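Local structure of assemblin (Human herpesvirus 3, 1VZV) at residues A2-G7 with C147-S152; D41-C46 with A189-S194; D57-F62 with F156-M161; R68-H73 with V180-E185. The protein acts as the serine protease domain of the viral capsid scaffolding protein, probably cleaving the assembly protein so that the procapsid can mature, and is active as a dimer. All coordinates share one frame; numbering follows the deposited sequence.

From the N terminus, strand 3-8 enters first, and interaction 1 closes a loop of about 140 residues by setting it against 147-152. Interaction 2 closes the next loop, from 41-46 to helix 185-197. Within that loop lie both interaction 3, where the 57-62 turn meets 156-161, and interaction 4, where the start of helix 70-79 meets 180-185; these two cross each other, and interaction 1 crosses all the others. Interactions 1 and 3 share the sheet through neighbouring strands 3-8 and 61-67, with Ala6 touching Phe62. Interactions 2 and 4 touch through Cys46 and Val183 on the same side of the chain's centre, and both reach the second subunit; Leu3 on His73 joins interactions 1 and 4.

Interaction 1 of 4, residues A2-G7 with C147-S152; sequences ALYVAG and CTPESS
Tyr4 lies against Pro149 where strand 3-8, an inner strand of the mixed sheet of this herpesvirus protease fold, is covered by the short helix 149-152 that follows strand 144-146. Tyr4 CB sits 3.0 Å from Ser152 OG. One atom further, Pro149 N lies over one face of the ring, 3.7 Å from Tyr4 CG, while on one flank Tyr4 CD1 comes to 3.5 Å from Thr148 N. On the other flank Tyr4 CD2 lies near Pro149 N and CD, and across the outer ring Tyr4 CE1, CE2 and CZ are each 4.0 Å from Pro149 CD. This is a CH-pi contact: Pro149 CD stands 3.8 Å from the centroid of the Tyr4 ring and only 2° off its normal. With CG beside the backbone N (chi1 -69°), the Tyr4 side chain runs alongside the proline, both pointing the same way.

Two residues on, Ala6 CB meets Ser152 CB at 3.9 Å. No hydrogen bond joins the two segments; Tyr4 and Ala6 instead pair by backbone with Asp146 and Asn144 of strand 144-146, which leads into the helix. Thr148 is the N-cap residue. Its carbonyl O takes Ser151 N, Ser152 N and the side chain of Ser152, whose OG approaches at 3.1 Å from Thr148 O, 49° above the carbonyl plane.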
loop_
_atom_site.group_PDB
_atom_site.type_symbol
_atom_site.label_atom_id
_atom_site.label_comp_id
_atom_site.label_asym_id
_atom_site.label_seq_id
_atom_site.Cartn_x
_atom_site.Cartn_y
_atom_site.Cartn_z
ATOM N N ALA A 2 19.235 15.503 -3.236
ATOM C CA ALA A 2 18.061 15.729 -2.395
ATOM C C ALA A 2 16.780 15.947 -3.182
ATOM O O ALA A 2 16.775 16.015 -4.402
ATOM C CB ALA A 2 18.296 16.912 -1.453
ATOM N N LEU A 3 15.684 16.010 -2.455
ATOM C CA LEU A 3 14.403 16.239 -3.046
ATOM C C LEU A 3 13.872 17.425 -2.303
ATOM O O LEU A 3 14.150 17.604 -1.123
ATOM C CB LEU A 3 13.483 15.061 -2.791
ATOM C CG LEU A 3 13.546 13.827 -3.692
ATOM C CD1 LEU A 3 14.986 13.303 -3.771
ATOM C CD2 LEU A 3 12.571 12.762 -3.161
ATOM N N TYR A 4 13.168 18.279 -3.016
ATOM C CA TYR A 4 12.567 19.434 -2.410
ATOM C C TYR A 4 11.114 19.164 -2.582
ATOM O O TYR A 4 10.699 18.644 -3.618
ATOM C CB TYR A 4 12.968 20.693 -3.150
ATOM C CG TYR A 4 14.410 20.978 -2.951
ATOM C CD1 TYR A 4 15.373 20.312 -3.701
ATOM C CD2 TYR A 4 14.828 21.801 -1.911
ATOM C CE1 TYR A 4 16.701 20.436 -3.414
ATOM C CE2 TYR A 4 16.174 21.934 -1.614
ATOM C CZ TYR A 4 17.098 21.242 -2.369
ATOM O OH TYR A 4 18.423 21.340 -2.057
ATOM N N VAL A 5 10.362 19.420 -1.524
ATOM C CA VAL A 5 8.925 19.226 -1.516
ATOM C C VAL A 5 8.352 20.600 -1.199
ATOM O O VAL A 5 8.933 21.330 -0.391
ATOM C CB VAL A 5 8.525 18.277 -0.387
ATOM C CG1 VAL A 5 7.091 17.867 -0.528
ATOM C CG2 VAL A 5 9.419 17.082 -0.372
ATOM N N ALA A 6 7.266 20.977 -1.867
ATOM C CA ALA A 6 6.625 22.262 -1.614
ATOM C C ALA A 6 5.115 22.085 -1.765
ATOM O O ALA A 6 4.665 21.306 -2.600
ATOM C CB ALA A 6 7.141 23.309 -2.571
ATOM N N GLY A 7 4.334 22.752 -0.923
ATOM C CA GLY A 7 2.889 22.637 -0.987
ATOM C C GLY A 7 2.310 23.479 0.124
ATOM O O GLY A 7 3.058 24.114 0.862
ATOM N N CYS A 147 13.898 18.098 -7.916
ATOM C CA CYS A 147 15.271 18.176 -7.452
ATOM C C CYS A 147 15.932 19.530 -7.400
ATOM O O CYS A 147 17.140 19.607 -7.524
ATOM C CB CYS A 147 16.165 17.196 -8.191
ATOM S SG CYS A 147 15.335 16.467 -9.554
ATOM N N THR A 148 15.157 20.585 -7.199
ATOM C CA THR A 148 15.686 21.936 -7.085
ATOM C C THR A 148 14.542 22.725 -6.477
ATOM O O THR A 148 13.403 22.602 -6.932
ATOM C CB THR A 148 15.940 22.562 -8.439
ATOM O OG1 THR A 148 14.698 22.645 -9.133
ATOM C CG2 THR A 148 16.920 21.764 -9.260
ATOM N N PRO A 149 14.818 23.588 -5.493
ATOM C CA PRO A 149 13.740 24.359 -4.886
ATOM C C PRO A 149 12.819 25.073 -5.871
ATOM O O PRO A 149 11.594 24.995 -5.746
ATOM C CB PRO A 149 14.489 25.346 -4.010
ATOM C CG PRO A 149 15.757 25.482 -4.692
ATOM C CD PRO A 149 16.105 24.074 -5.014
ATOM N N GLU A 150 13.387 25.711 -6.891
ATOM C CA GLU A 150 12.558 26.446 -7.840
ATOM C C GLU A 150 11.689 25.557 -8.705
ATOM O O GLU A 150 10.811 26.058 -9.398
ATOM C CB GLU A 150 13.382 27.395 -8.704
ATOM C CG GLU A 150 14.131 26.720 -9.820
ATOM C CD GLU A 150 15.530 26.288 -9.425
ATOM O OE1 GLU A 150 15.845 26.315 -8.208
ATOM O OE2 GLU A 150 16.317 25.939 -10.348
ATOM N N SER A 151 11.922 24.248 -8.671
ATOM C CA SER A 151 11.119 23.316 -9.455
ATOM C C SER A 151 9.983 22.688 -8.659
ATOM O O SER A 151 8.970 22.256 -9.226
ATOM C CB SER A 151 11.990 22.229 -10.027
ATOM O OG SER A 151 12.895 22.814 -10.918
ATOM N N SER A 152 10.153 22.610 -7.350
ATOM C CA SER A 152 9.139 22.039 -6.498
ATOM C C SER A 152 7.974 22.983 -6.525
ATOM O O SER A 152 6.831 22.573 -6.645
ATOM C CB SER A 152 9.704 21.965 -5.114
ATOM O OG SER A 152 11.023 21.474 -5.228
#

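Interaction 2 of 4, residues D41-C46 with A189-S194; sequences DHRKDC and AKVLLS
The NE of Arg43, on a side chain that lies across Val191, bonds to Asp45 OD1 at 2.8 Å, and its NH2 reaches Asp45 OD2 at 3.2 Å. The guanidinium thus grips the carboxylate side-on with two nitrogens, one to each oxygen, each oxygen using its syn lone pair. The NH2 partner lies in the guanidinium plane and the NE partner is tilted 16° out of it. This two-point salt bridge should restrain the rotation of the guanidinium, and one of its faces is set over Val191 CG2. Arg43 CG, beside the backbone N (chi1 -76°), packs on Val191 CG1 at 3.5 Å; the bends at chi2 and chi3 then bring the guanidinium back over Val191 CG2.

Val191 is the centre of the contact. Its CG1 branch, anti to the backbone N, touches Asp41 CB at 3.6 Å as well as the arginine, while the CG2 branch takes Cys46 SG at 3.8 Å. Arg43 to Cys46 form a type I beta turn, closed by Cys46 N to Arg43 O at 2.7 Å.

The polar ends of Asp41 and Ser194 look to the dimer partner: Asp41 OD1 bonds His81 of the second subunit, and Ser194 OG bonds the carbonyl of Ala79 of that subunit. His42, a catalytic triad residue, comes just before the turn, its ring meeting that of His129. The loop 41-46 joins strands 37-40 and 47-56 and rests on helix 185-197, where Val191 also packs on Ile40 and Leu192 on helix 70-79.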
loop_
_atom_site.group_PDB
_atom_site.type_symbol
_atom_site.label_atom_id
_atom_site.label_comp_id
_atom_site.label_asym_id
_atom_site.label_seq_id
_atom_site.Cartn_x
_atom_site.Cartn_y
_atom_site.Cartn_z
ATOM N N ASP A 41 4.606 9.341 8.247
ATOM C CA ASP A 41 3.588 8.711 9.105
ATOM C C ASP A 41 3.499 9.346 10.494
ATOM O O ASP A 41 2.837 8.803 11.391
ATOM C CB ASP A 41 3.887 7.188 9.224
ATOM C CG ASP A 41 2.790 6.377 10.009
ATOM O OD1 ASP A 41 1.590 6.536 9.676
ATOM O OD2 ASP A 41 3.132 5.545 10.915
ATOM N N HIS A 42 4.095 10.529 10.650
ATOM C CA HIS A 42 4.142 11.244 11.948
ATOM C C HIS A 42 5.090 10.543 12.928
ATOM O O HIS A 42 5.108 10.857 14.113
ATOM C CB HIS A 42 2.770 11.406 12.601
ATOM C CG HIS A 42 1.858 12.341 11.883
ATOM N ND1 HIS A 42 1.904 13.710 11.996
ATOM C CD2 HIS A 42 0.820 12.081 11.051
ATOM C CE1 HIS A 42 0.913 14.222 11.246
ATOM N NE2 HIS A 42 0.221 13.272 10.648
ATOM N N ARG A 43 5.897 9.617 12.406
ATOM C CA ARG A 43 6.875 8.866 13.167
ATOM C C ARG A 43 8.061 9.714 13.590
ATOM O O ARG A 43 8.941 10.022 12.804
ATOM C CB ARG A 43 7.374 7.665 12.365
ATOM C CG ARG A 43 6.397 6.513 12.303
ATOM C CD ARG A 43 6.211 5.885 13.674
ATOM N NE ARG A 43 7.189 4.835 13.959
ATOM C CZ ARG A 43 7.016 3.551 13.638
ATOM N NH1 ARG A 43 5.885 3.170 13.024
ATOM N NH2 ARG A 43 7.960 2.644 13.932
ATOM N N LYS A 44 8.069 10.070 14.862
ATOM C CA LYS A 44 9.128 10.843 15.486
ATOM C C LYS A 44 10.448 10.140 15.265
ATOM O O LYS A 44 11.472 10.788 15.177
ATOM C CB LYS A 44 8.869 10.952 17.002
ATOM C CG LYS A 44 7.473 11.524 17.363
ATOM C CD LYS A 44 7.223 11.696 18.869
ATOM C CE LYS A 44 5.866 12.402 19.131
ATOM N NZ LYS A 44 5.761 13.762 18.467
ATOM N N ASP A 45 10.420 8.812 15.195
ATOM C CA ASP A 45 11.625 8.005 14.983
ATOM C C ASP A 45 11.924 7.859 13.521
ATOM O O ASP A 45 12.829 7.110 13.147
ATOM C CB ASP A 45 11.475 6.595 15.568
ATOM C CG ASP A 45 10.278 5.840 14.996
ATOM O OD1 ASP A 45 9.346 6.468 14.458
ATOM O OD2 ASP A 45 10.255 4.598 15.097
ATOM N N CYS A 46 11.121 8.515 12.691
ATOM C CA CYS A 46 11.309 8.424 11.254
ATOM C C CYS A 46 11.241 9.767 10.535
ATOM O O CYS A 46 10.305 10.033 9.796
ATOM C CB CYS A 46 10.317 7.435 10.653
ATOM S SG CYS A 46 10.741 7.046 8.961
ATOM N N ALA A 189 11.317 0.366 6.290
ATOM C CA ALA A 189 10.430 -0.544 5.564
ATOM C C ALA A 189 9.160 -0.853 6.355
ATOM O O ALA A 189 8.156 -1.310 5.801
ATOM C CB ALA A 189 11.151 -1.813 5.211
ATOM N N LYS A 190 9.213 -0.569 7.654
ATOM C CA LYS A 190 8.084 -0.778 8.554
ATOM C C LYS A 190 7.235 0.487 8.595
ATOM O O LYS A 190 6.018 0.415 8.651
ATOM C CB LYS A 190 8.562 -1.151 9.973
ATOM C CG LYS A 190 9.079 -2.591 10.115
ATOM C CD LYS A 190 9.679 -2.877 11.486
ATOM C CE LYS A 190 10.243 -4.321 11.547
ATOM N NZ LYS A 190 9.226 -5.435 11.774
ATOM N N VAL A 191 7.862 1.654 8.598
ATOM C CA VAL A 191 7.049 2.853 8.605
ATOM C C VAL A 191 6.346 2.949 7.248
ATOM O O VAL A 191 5.180 3.304 7.176
ATOM C CB VAL A 191 7.869 4.142 8.840
ATOM C CG1 VAL A 191 6.928 5.327 9.009
ATOM C CG2 VAL A 191 8.756 4.010 10.047
ATOM N N LEU A 192 7.055 2.601 6.176
ATOM C CA LEU A 192 6.498 2.670 4.827
ATOM C C LEU A 192 5.486 1.572 4.586
ATOM O O LEU A 192 4.641 1.701 3.716
ATOM C CB LEU A 192 7.595 2.657 3.756
ATOM C CG LEU A 192 8.588 3.825 3.660
ATOM C CD1 LEU A 192 9.562 3.567 2.533
ATOM C CD2 LEU A 192 7.880 5.118 3.419
ATOM N N LEU A 193 5.601 0.466 5.313
ATOM C CA LEU A 193 4.610 -0.589 5.182
ATOM C C LEU A 193 3.397 -0.105 5.963
ATOM O O LEU A 193 2.270 -0.375 5.592
ATOM C CB LEU A 193 5.076 -1.909 5.804
ATOM C CG LEU A 193 3.911 -2.895 5.996
ATOM C CD1 LEU A 193 3.481 -3.393 4.664
ATOM C CD2 LEU A 193 4.263 -4.051 6.861
ATOM N N SER A 194 3.628 0.618 7.052
ATOM C CA SER A 194 2.544 1.107 7.900
ATOM C C SER A 194 1.638 2.124 7.231
ATOM O O SER A 194 0.488 2.271 7.630
ATOM C CB SER A 194 3.101 1.678 9.205
ATOM O OG SER A 194 2.055 2.159 10.034
#

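Interaction 3 of 4, residues D57-F62 with F156-M161; sequences DIRGPF and FRVLSM
The backbones of Asp57 and Leu159 are the nearest here, their CA atoms 7.7 Å apart, and no hydrogen bond links the two segments. Residues 57-60 reverse the chain: Asp57 N bonds to Gly60 O at 2.8 Å, and a weaker bond runs back from Gly60 N to Asp57 O. Residues 156-161 have no regular structure until Ser160, the N-cap of helix 161-173, whose OG accepts from Ser163 N.

Phe62 has the largest share of the contact. Its CG, anti to the backbone N (chi1 -172°), carries the ring toward Phe156 and Leu159. The ring edge points at the face of Phe156, a T-shaped pair with centroids 4.7 Å apart and planes at 86°; Phe62 CZ comes to 3.5 Å from Phe156 CD2. Over one face of the Phe62 ring sits Leu159 CD2, a CH-pi contact 3.7 Å from the centroid, offset to the rim.

The reversal is the tip of a beta hairpin joining strands 47-56 and 61-67, so the contact ties that tip to the loop between helices 149-152 and 161-173. Tyr8 of strand 3-8 adds another edge-to-face ring to Phe62, and Leu167 of helix 161-173 packs on it too.

At the outer margin Arg59 crosses Val158 at about a right angle, Arg59 CD lying 4.1 Å from Val158 CG2, while the Arg59 guanidinium forms a salt bridge with Glu215. Leu159 CD1 reaches Asp57 CG at 4.2 Å.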
loop_
_atom_site.group_PDB
_atom_site.type_symbol
_atom_site.label_atom_id
_atom_site.label_comp_id
_atom_site.label_asym_id
_atom_site.label_seq_id
_atom_site.Cartn_x
_atom_site.Cartn_y
_atom_site.Cartn_z
ATOM N N ASP A 57 0.691 32.715 2.352
ATOM C CA ASP A 57 0.099 33.065 1.063
ATOM C C ASP A 57 -1.342 33.555 1.225
ATOM O O ASP A 57 -2.006 33.274 2.230
ATOM C CB ASP A 57 0.155 31.868 0.101
ATOM C CG ASP A 57 -0.655 32.093 -1.173
ATOM O OD1 ASP A 57 -0.612 33.212 -1.721
ATOM O OD2 ASP A 57 -1.338 31.152 -1.635
ATOM N N ILE A 58 -1.803 34.329 0.245
ATOM C CA ILE A 58 -3.161 34.858 0.230
ATOM C C ILE A 58 -4.134 33.685 0.496
ATOM O O ILE A 58 -5.146 33.847 1.177
ATOM C CB ILE A 58 -3.443 35.552 -1.159
ATOM C CG1 ILE A 58 -3.952 36.975 -0.968
ATOM C CG2 ILE A 58 -4.469 34.783 -1.966
ATOM C CD1 ILE A 58 -5.271 37.049 -0.263
ATOM N N ARG A 59 -3.766 32.505 -0.015
ATOM C CA ARG A 59 -4.550 31.277 0.111
ATOM C C ARG A 59 -4.247 30.432 1.336
ATOM O O ARG A 59 -5.099 29.674 1.758
ATOM C CB ARG A 59 -4.376 30.397 -1.134
ATOM C CG ARG A 59 -5.073 30.878 -2.411
ATOM C CD ARG A 59 -5.068 29.785 -3.526
ATOM N NE ARG A 59 -5.837 28.583 -3.172
ATOM C CZ ARG A 59 -6.430 27.759 -4.036
ATOM N NH1 ARG A 59 -6.414 27.966 -5.355
ATOM N NH2 ARG A 59 -7.080 26.720 -3.560
ATOM N N GLY A 60 -3.023 30.493 1.848
ATOM C CA GLY A 60 -2.672 29.699 3.020
ATOM C C GLY A 60 -1.180 29.536 3.283
ATOM O O GLY A 60 -0.377 30.156 2.612
ATOM N N PRO A 61 -0.772 28.767 4.296
ATOM C CA PRO A 61 0.662 28.620 4.523
ATOM C C PRO A 61 1.225 27.782 3.380
ATOM O O PRO A 61 0.649 26.731 3.062
ATOM C CB PRO A 61 0.717 27.813 5.825
ATOM C CG PRO A 61 -0.570 28.087 6.479
ATOM C CD PRO A 61 -1.529 28.070 5.341
ATOM N N PHE A 62 2.330 28.232 2.774
ATOM C CA PHE A 62 2.999 27.508 1.680
ATOM C C PHE A 62 4.412 27.189 2.152
ATOM O O PHE A 62 5.111 28.079 2.628
ATOM C CB PHE A 62 3.047 28.355 0.410
ATOM C CG PHE A 62 3.532 27.606 -0.792
ATOM C CD1 PHE A 62 2.658 26.839 -1.548
ATOM C CD2 PHE A 62 4.870 27.632 -1.151
ATOM C CE1 PHE A 62 3.115 26.104 -2.640
ATOM C CE2 PHE A 62 5.330 26.901 -2.239
ATOM C CZ PHE A 62 4.454 26.136 -2.980
ATOM N N PHE A 156 2.824 25.367 -9.148
ATOM C CA PHE A 156 1.657 25.943 -8.474
ATOM C C PHE A 156 1.236 27.168 -9.269
ATOM O O PHE A 156 1.770 28.243 -9.044
ATOM C CB PHE A 156 2.029 26.348 -7.058
ATOM C CG PHE A 156 2.378 25.186 -6.185
ATOM C CD1 PHE A 156 1.387 24.492 -5.510
ATOM C CD2 PHE A 156 3.685 24.724 -6.111
ATOM C CE1 PHE A 156 1.685 23.365 -4.798
ATOM C CE2 PHE A 156 3.986 23.590 -5.393
ATOM C CZ PHE A 156 2.983 22.909 -4.738
ATOM N N ARG A 157 0.260 27.018 -10.170
ATOM C CA ARG A 157 -0.188 28.109 -11.052
ATOM C C ARG A 157 -0.745 29.378 -10.450
ATOM O O ARG A 157 -0.805 30.405 -11.120
ATOM C CB ARG A 157 -1.170 27.585 -12.091
ATOM C CG ARG A 157 -0.649 26.412 -12.948
ATOM C CD ARG A 157 -1.494 26.284 -14.225
ATOM N NE ARG A 157 -1.472 24.952 -14.840
ATOM C CZ ARG A 157 -2.084 24.649 -15.990
ATOM N NH1 ARG A 157 -2.751 25.592 -16.657
ATOM N NH2 ARG A 157 -2.027 23.413 -16.482
ATOM N N VAL A 158 -1.200 29.286 -9.206
ATOM C CA VAL A 158 -1.762 30.437 -8.481
ATOM C C VAL A 158 -0.724 31.203 -7.627
ATOM O O VAL A 158 -0.812 32.425 -7.464
ATOM C CB VAL A 158 -2.963 30.018 -7.560
ATOM C CG1 VAL A 158 -4.149 29.548 -8.404
ATOM C CG2 VAL A 158 -2.524 28.904 -6.583
ATOM N N LEU A 159 0.251 30.479 -7.089
ATOM C CA LEU A 159 1.280 31.070 -6.257
ATOM C C LEU A 159 1.985 32.203 -7.002
ATOM O O LEU A 159 2.581 32.003 -8.047
ATOM C CB LEU A 159 2.274 29.991 -5.826
ATOM C CG LEU A 159 3.278 30.433 -4.772
ATOM C CD1 LEU A 159 2.524 30.721 -3.487
ATOM C CD2 LEU A 159 4.370 29.394 -4.568
ATOM N N SER A 160 1.890 33.398 -6.450
ATOM C CA SER A 160 2.488 34.599 -7.021
ATOM C C SER A 160 3.982 34.477 -7.242
ATOM O O SER A 160 4.684 33.843 -6.449
ATOM C CB SER A 160 2.269 35.766 -6.066
ATOM O OG SER A 160 2.894 35.505 -4.819
ATOM N N MET A 161 4.480 35.140 -8.284
ATOM C CA MET A 161 5.912 35.124 -8.565
ATOM C C MET A 161 6.610 35.810 -7.382
ATOM O O MET A 161 7.718 35.431 -7.009
ATOM C CB MET A 161 6.212 35.864 -9.871
ATOM C CG MET A 161 7.667 35.775 -10.363
ATOM S SD MET A 161 8.215 34.135 -10.935
ATOM C CE MET A 161 9.928 34.139 -10.276
#

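Interaction 4 of 4, residues R68-H73 with V180-E185; sequences RCPQLH and VWKVSE
Arg68 and Trp181 meet where the extended segment 180-185 runs past the start of helix 70-79, the two touching parts 24° apart in direction. Cys69 is the N-cap of that helix, and the segment lies beside it before turning into helix 185-197.

Of polar contacts, one backbone bond crosses: Trp181 N to Arg68 O at 2.7 Å, although the place of that oxygen is less sure. A neighbouring CA-H...O contact runs the other way, Cys69 CA to Trp181 O.

Among van der Waals contacts, Arg68 CB meets the six-membered rim of the Trp181 indole, 3.6 Å from CZ3. Further out, Arg68 CD touches Val180 CG1 at 3.7 Å; CG anti to the backbone N (chi1 -178°) and an extended chi2 carry the arginine methylenes out across Val180, and only beyond CD does the chain bend. Pro70 CD meets Val180 CB at 4.1 Å, the two side chains at about a right angle, and Cys69 CB meets Trp181 CB at 4.2 Å. The side chains of Gln71 and Lys182 cross, and Gln71 CG makes a plain van der Waals contact with Val183 O.

Outside the two segments, Val48 of strand 47-56 packs on both Cys69 and Val183, and Leu188 of helix 185-197 on Gln71 and Val183. Glu185 packs on Lys190 of the second subunit. The cap itself is a weak bond: Leu72 N to Cys69 SG at 3.4 Å.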
loop_
_atom_site.group_PDB
_atom_site.type_symbol
_atom_site.label_atom_id
_atom_site.label_comp_id
_atom_site.label_asym_id
_atom_site.label_seq_id
_atom_site.Cartn_x
_atom_site.Cartn_y
_atom_site.Cartn_z
ATOM N N ARG A 68 16.439 14.760 2.302
ATOM C CA ARG A 68 17.734 14.233 1.933
ATOM C C ARG A 68 18.013 13.080 2.904
ATOM O O ARG A 68 18.546 13.294 3.992
ATOM C CB ARG A 68 18.782 15.340 2.075
ATOM C CG ARG A 68 20.206 14.960 1.689
ATOM C CD ARG A 68 21.152 16.123 2.014
ATOM N NE ARG A 68 21.036 17.223 1.062
ATOM C CZ ARG A 68 21.963 17.506 0.144
ATOM N NH1 ARG A 68 23.119 16.830 0.136
ATOM N NH2 ARG A 68 21.772 18.513 -0.724
ATOM N N CYS A 69 17.557 11.881 2.540
ATOM C CA CYS A 69 17.739 10.664 3.346
ATOM C C CYS A 69 18.154 9.559 2.376
ATOM O O CYS A 69 17.366 9.096 1.563
ATOM C CB CYS A 69 16.436 10.284 4.094
ATOM S SG CYS A 69 16.442 8.611 4.846
ATOM N N PRO A 70 19.414 9.143 2.423
ATOM C CA PRO A 70 19.800 8.093 1.485
ATOM C C PRO A 70 19.008 6.812 1.616
ATOM O O PRO A 70 18.713 6.179 0.607
ATOM C CB PRO A 70 21.291 7.888 1.774
ATOM C CG PRO A 70 21.416 8.238 3.221
ATOM C CD PRO A 70 20.521 9.486 3.327
ATOM N N GLN A 71 18.611 6.446 2.827
ATOM C CA GLN A 71 17.865 5.202 2.990
ATOM C C GLN A 71 16.469 5.225 2.357
ATOM O O GLN A 71 16.029 4.226 1.777
ATOM C CB GLN A 71 17.788 4.789 4.463
ATOM C CG GLN A 71 19.126 4.353 5.077
ATOM C CD GLN A 71 20.093 5.503 5.232
ATOM O OE1 GLN A 71 19.680 6.640 5.450
ATOM N NE2 GLN A 71 21.378 5.228 5.081
ATOM N N LEU A 72 15.803 6.378 2.420
ATOM C CA LEU A 72 14.466 6.520 1.855
ATOM C C LEU A 72 14.392 6.089 0.401
ATOM O O LEU A 72 13.383 5.547 -0.010
ATOM C CB LEU A 72 13.965 7.945 2.026
ATOM C CG LEU A 72 12.517 8.360 1.743
ATOM C CD1 LEU A 72 12.433 9.070 0.402
ATOM C CD2 LEU A 72 11.556 7.199 1.843
ATOM N N HIS A 73 15.456 6.297 -0.376
ATOM C CA HIS A 73 15.460 5.886 -1.787
ATOM C C HIS A 73 15.857 4.420 -1.935
ATOM O O HIS A 73 15.362 3.717 -2.820
ATOM C CB HIS A 73 16.435 6.698 -2.626
ATOM C CG HIS A 73 16.203 8.171 -2.591
ATOM N ND1 HIS A 73 16.767 9.027 -3.515
ATOM C CD2 HIS A 73 15.557 8.954 -1.693
ATOM C CE1 HIS A 73 16.492 10.276 -3.180
ATOM N NE2 HIS A 73 15.760 10.259 -2.079
ATOM N N VAL A 180 22.537 14.892 5.789
ATOM C CA VAL A 180 21.842 13.725 5.251
ATOM C C VAL A 180 21.150 12.942 6.391
ATOM O O VAL A 180 21.791 12.483 7.344
ATOM C CB VAL A 180 22.736 12.811 4.321
ATOM C CG1 VAL A 180 23.604 13.659 3.406
ATOM C CG2 VAL A 180 23.572 11.827 5.104
ATOM N N TRP A 181 19.821 12.912 6.349
ATOM C CA TRP A 181 19.031 12.210 7.347
ATOM C C TRP A 181 19.130 10.704 7.168
ATOM O O TRP A 181 18.805 10.153 6.116
ATOM C CB TRP A 181 17.577 12.673 7.290
ATOM C CG TRP A 181 17.437 14.075 7.764
ATOM C CD1 TRP A 181 17.102 14.486 9.028
ATOM C CD2 TRP A 181 17.744 15.266 7.025
ATOM N NE1 TRP A 181 17.201 15.858 9.125
ATOM C CE2 TRP A 181 17.594 16.361 7.909
ATOM C CE3 TRP A 181 18.129 15.517 5.703
ATOM C CZ2 TRP A 181 17.826 17.687 7.509
ATOM C CZ3 TRP A 181 18.355 16.834 5.306
ATOM C CH2 TRP A 181 18.204 17.900 6.207
ATOM N N LYS A 182 19.642 10.041 8.187
ATOM C CA LYS A 182 19.781 8.605 8.130
ATOM C C LYS A 182 18.772 7.923 9.024
ATOM O O LYS A 182 18.671 8.275 10.211
ATOM C CB LYS A 182 21.183 8.197 8.555
ATOM C CG LYS A 182 22.207 8.465 7.490
ATOM C CD LYS A 182 23.604 8.161 7.976
ATOM C CE LYS A 182 24.548 7.998 6.794
ATOM N NZ LYS A 182 24.261 6.737 6.027
ATOM N N VAL A 183 17.956 7.040 8.437
ATOM C CA VAL A 183 16.975 6.232 9.175
ATOM C C VAL A 183 17.485 4.844 8.810
ATOM O O VAL A 183 18.445 4.731 8.066
ATOM C CB VAL A 183 15.495 6.468 8.721
ATOM C CG1 VAL A 183 14.582 5.530 9.433
ATOM C CG2 VAL A 183 15.043 7.877 9.060
ATOM N N SER A 184 16.868 3.784 9.285
ATOM C CA SER A 184 17.399 2.463 8.993
ATOM C C SER A 184 16.469 1.546 8.228
ATOM O O SER A 184 15.476 1.099 8.774
ATOM C CB SER A 184 17.787 1.798 10.312
ATOM O OG SER A 184 18.011 2.790 11.318
ATOM N N GLU A 185 16.837 1.224 6.993
ATOM C CA GLU A 185 16.074 0.338 6.107
ATOM C C GLU A 185 15.052 -0.577 6.802
ATOM O O GLU A 185 13.874 -0.592 6.429
ATOM C CB GLU A 185 17.050 -0.517 5.293
ATOM C CG GLU A 185 16.723 -0.658 3.824
ATOM C CD GLU A 185 17.973 -0.542 2.922
ATOM O OE1 GLU A 185 19.032 -0.058 3.408
ATOM O OE2 GLU A 185 17.894 -0.933 1.720
#